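Local coordinates for protein octopine dehydrogenase (Pecten maximus, PDB 3C7A) that catalyses the NADH-dependent reductive condensation of L-arginine with pyruvate to give D-octopine, and the reverse oxidation, at residues A[95-99]-A[121-125]. Residues are numbered along the deposited sequence; the frame is centred on the assembly and turned at random.
Sequences HEGYF and FEFQC
Phe-99 and Gln-124 meet between two neighbouring helices, whose short segments 95-99 and 121-125 run in roughly the same direction. The axes are 11.1 Å apart and cross at -38°. The backbones are nearest at Phe-99 and Cys-125, with CA atoms 7.0 Å apart. The ring of Phe-99 fills the gap. Its CZ lies 3.9 Å from CZ of Phe-121, the two rings set obliquely. Gln-124 OE1 comes in at the ring edge, in plane, 3.7 Å from Phe-99 CE2. CA of Cys-125 sits over one face, and its SG is 3.9 Å from Phe-99 CE1 in an oblique sulfur-aromatic contact. An alanine in place of Phe-99 would probably open a gap here, taking from Cys-125 SG its aromatic partner and from Phe-121 one of its two ring neighbours. Phe-121 turns its edge to the face of His-95, offset, with planes at 85°. With CG anti to its backbone N (chi1 -174°) and the chain extended, Gln-124 carries its amide across. OE1 accepts a hydrogen bond from Arg-381, which also bonds weakly to His-95 ND1. NE2 donates to two waters, weakly to the first, whose oxygen also accepts from Glu-96 N at 3.2 Å. The second donates weakly to Glu-96 OE2. His-95 lies near substrate-binding Gln-118. The aromatic cluster of His-95, Phe-99 and Phe-121 joins adjacent helices of the Rossmann-type NAD-binding domain.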
ATOM      1  N   HIS A  95      -8.372  -6.639   3.888  1.00 14.62           N
ATOM      2  CA  HIS A  95      -8.752  -5.532   4.780  1.00 14.61           C
ATOM      3  C   HIS A  95     -10.232  -5.527   5.187  1.00 14.61           C
ATOM      4  O   HIS A  95     -10.559  -5.202   6.332  1.00 14.51           O
ATOM      5  CB  HIS A  95      -8.351  -4.169   4.191  1.00 14.54           C
ATOM      6  CG  HIS A  95      -6.873  -3.902   4.210  1.00 14.64           C
ATOM      7  ND1 HIS A  95      -6.281  -2.946   3.413  1.00 14.48           N
ATOM      8  CD2 HIS A  95      -5.869  -4.471   4.921  1.00 14.42           C
ATOM      9  CE1 HIS A  95      -4.980  -2.930   3.638  1.00 14.36           C
ATOM     10  NE2 HIS A  95      -4.703  -3.849   4.545  1.00 14.50           N
ATOM     11  N   GLU A  96     -11.115  -5.888   4.252  1.00 14.67           N
ATOM     12  CA  GLU A  96     -12.570  -5.924   4.496  1.00 14.84           C
ATOM     13  C   GLU A  96     -12.956  -6.788   5.703  1.00 14.74           C
ATOM     14  O   GLU A  96     -13.819  -6.403   6.497  1.00 14.75           O
ATOM     15  CB  GLU A  96     -13.326  -6.393   3.241  1.00 14.84           C
ATOM     16  CG  GLU A  96     -14.853  -6.267   3.333  1.00 15.08           C
ATOM     17  CD  GLU A  96     -15.592  -6.875   2.145  1.00 15.37           C
ATOM     18  OE1 GLU A  96     -15.297  -8.029   1.768  1.00 16.47           O
ATOM     19  OE2 GLU A  96     -16.487  -6.201   1.595  1.00 15.92           O
ATOM     20  N   GLY A  97     -12.310  -7.946   5.829  1.00 14.63           N
ATOM     21  CA  GLY A  97     -12.572  -8.884   6.924  1.00 14.52           C
ATOM     22  C   GLY A  97     -12.246  -8.357   8.312  1.00 14.47           C
ATOM     23  O   GLY A  97     -12.973  -8.636   9.269  1.00 14.24           O
ATOM     24  N   TYR A  98     -11.157  -7.596   8.422  1.00 14.46           N
ATOM     25  CA  TYR A  98     -10.724  -7.035   9.707  1.00 14.55           C
ATOM     26  C   TYR A  98     -11.588  -5.864  10.195  1.00 14.50           C
ATOM     27  O   TYR A  98     -11.837  -5.742  11.397  1.00 14.47           O
ATOM     28  CB  TYR A  98      -9.234  -6.656   9.678  1.00 14.55           C
ATOM     29  CG  TYR A  98      -8.305  -7.857   9.693  1.00 14.62           C
ATOM     30  CD1 TYR A  98      -8.045  -8.550  10.878  1.00 14.62           C
ATOM     31  CD2 TYR A  98      -7.694  -8.305   8.522  1.00 14.59           C
ATOM     32  CE1 TYR A  98      -7.199  -9.657  10.897  1.00 14.62           C
ATOM     33  CE2 TYR A  98      -6.844  -9.413   8.528  1.00 14.58           C
ATOM     34  CZ  TYR A  98      -6.602 -10.082   9.718  1.00 14.71           C
ATOM     35  OH  TYR A  98      -5.765 -11.177   9.730  1.00 14.88           O
ATOM     36  N   PHE A  99     -12.042  -5.017   9.269  1.00 14.54           N
ATOM     37  CA  PHE A  99     -12.949  -3.904   9.600  1.00 14.66           C
ATOM     38  C   PHE A  99     -14.305  -4.387  10.136  1.00 14.83           C
ATOM     39  O   PHE A  99     -14.847  -3.804  11.080  1.00 14.84           O
ATOM     40  CB  PHE A  99     -13.164  -2.973   8.394  1.00 14.59           C
ATOM     41  CG  PHE A  99     -12.010  -2.030   8.116  1.00 14.38           C
ATOM     42  CD1 PHE A  99     -11.475  -1.232   9.126  1.00 14.23           C
ATOM     43  CD2 PHE A  99     -11.488  -1.915   6.829  1.00 14.32           C
ATOM     44  CE1 PHE A  99     -10.418  -0.354   8.865  1.00 14.10           C
ATOM     45  CE2 PHE A  99     -10.434  -1.039   6.555  1.00 14.38           C
ATOM     46  CZ  PHE A  99      -9.898  -0.256   7.577  1.00 14.21           C
ATOM     47  N   PHE A 121      -8.235   3.298   1.254  1.00 12.33           N
ATOM     48  CA  PHE A 121      -8.262   2.876   2.663  1.00 12.33           C
ATOM     49  C   PHE A 121      -9.309   3.629   3.499  1.00 12.40           C
ATOM     50  O   PHE A 121     -10.063   3.013   4.260  1.00 12.31           O
ATOM     51  CB  PHE A 121      -6.858   3.049   3.271  1.00 12.21           C
ATOM     52  CG  PHE A 121      -6.672   2.393   4.620  1.00 12.23           C
ATOM     53  CD1 PHE A 121      -6.690   3.156   5.787  1.00 11.97           C
ATOM     54  CD2 PHE A 121      -6.444   1.021   4.723  1.00 12.07           C
ATOM     55  CE1 PHE A 121      -6.501   2.562   7.039  1.00 12.12           C
ATOM     56  CE2 PHE A 121      -6.256   0.414   5.969  1.00 12.21           C
ATOM     57  CZ  PHE A 121      -6.284   1.187   7.130  1.00 12.24           C
ATOM     58  N   GLU A 122      -9.352   4.952   3.341  1.00 12.46           N
ATOM     59  CA  GLU A 122     -10.231   5.820   4.136  1.00 12.55           C
ATOM     60  C   GLU A 122     -11.719   5.693   3.782  1.00 12.59           C
ATOM     61  O   GLU A 122     -12.575   5.748   4.672  1.00 12.47           O
ATOM     62  CB  GLU A 122      -9.788   7.289   4.040  1.00 12.57           C
ATOM     63  CG  GLU A 122      -8.400   7.592   4.625  1.00 12.53           C
ATOM     64  CD  GLU A 122      -7.262   7.446   3.614  1.00 12.59           C
ATOM     65  OE1 GLU A 122      -7.505   6.975   2.481  1.00 12.41           O
ATOM     66  OE2 GLU A 122      -6.115   7.812   3.956  1.00 12.41           O
ATOM     67  N   PHE A 123     -12.023   5.531   2.491  1.00 12.62           N
ATOM     68  CA  PHE A 123     -13.412   5.362   2.031  1.00 12.70           C
ATOM     69  C   PHE A 123     -14.052   4.087   2.594  1.00 12.69           C
ATOM     70  O   PHE A 123     -15.227   4.093   2.981  1.00 12.53           O
ATOM     71  CB  PHE A 123     -13.511   5.351   0.493  1.00 12.75           C
ATOM     72  CG  PHE A 123     -12.905   6.563  -0.186  1.00 12.92           C
ATOM     73  CD1 PHE A 123     -13.110   7.851   0.311  1.00 12.91           C
ATOM     74  CD2 PHE A 123     -12.158   6.410  -1.354  1.00 13.08           C
ATOM     75  CE1 PHE A 123     -12.554   8.964  -0.327  1.00 12.99           C
ATOM     76  CE2 PHE A 123     -11.600   7.517  -2.003  1.00 13.46           C
ATOM     77  CZ  PHE A 123     -11.799   8.798  -1.487  1.00 13.14           C
ATOM     78  N   GLN A 124     -13.269   3.007   2.634  1.00 12.68           N
ATOM     79  CA  GLN A 124     -13.717   1.696   3.127  1.00 12.73           C
ATOM     80  C   GLN A 124     -14.010   1.705   4.635  1.00 12.90           C
ATOM     81  O   GLN A 124     -15.012   1.137   5.079  1.00 12.76           O
ATOM     82  CB  GLN A 124     -12.677   0.617   2.780  1.00 12.73           C
ATOM     83  CG  GLN A 124     -13.091  -0.823   3.107  1.00 12.52           C
ATOM     84  CD  GLN A 124     -12.061  -1.858   2.659  1.00 12.62           C
ATOM     85  OE1 GLN A 124     -10.867  -1.738   2.945  1.00 12.02           O
ATOM     86  NE2 GLN A 124     -12.528  -2.888   1.957  1.00 12.39           N
ATOM     87  N   CYS A 125     -13.130   2.350   5.404  1.00 13.06           N
ATOM     88  CA  CYS A 125     -13.280   2.481   6.860  1.00 13.29           C
ATOM     89  C   CYS A 125     -14.554   3.243   7.248  1.00 13.50           C
ATOM     90  O   CYS A 125     -15.257   2.852   8.186  1.00 13.42           O
ATOM     91  CB  CYS A 125     -12.041   3.163   7.462  1.00 13.34           C
ATOM     92  SG  CYS A 125     -11.969   3.221   9.281  1.00 13.20           S
TER
HETATM   93  O   HOH W   1     -10.538  -5.402   1.130  1.00  6.86           O
HETATM   94  O   HOH W   2     -15.537  -3.098   0.913  1.00 24.32           O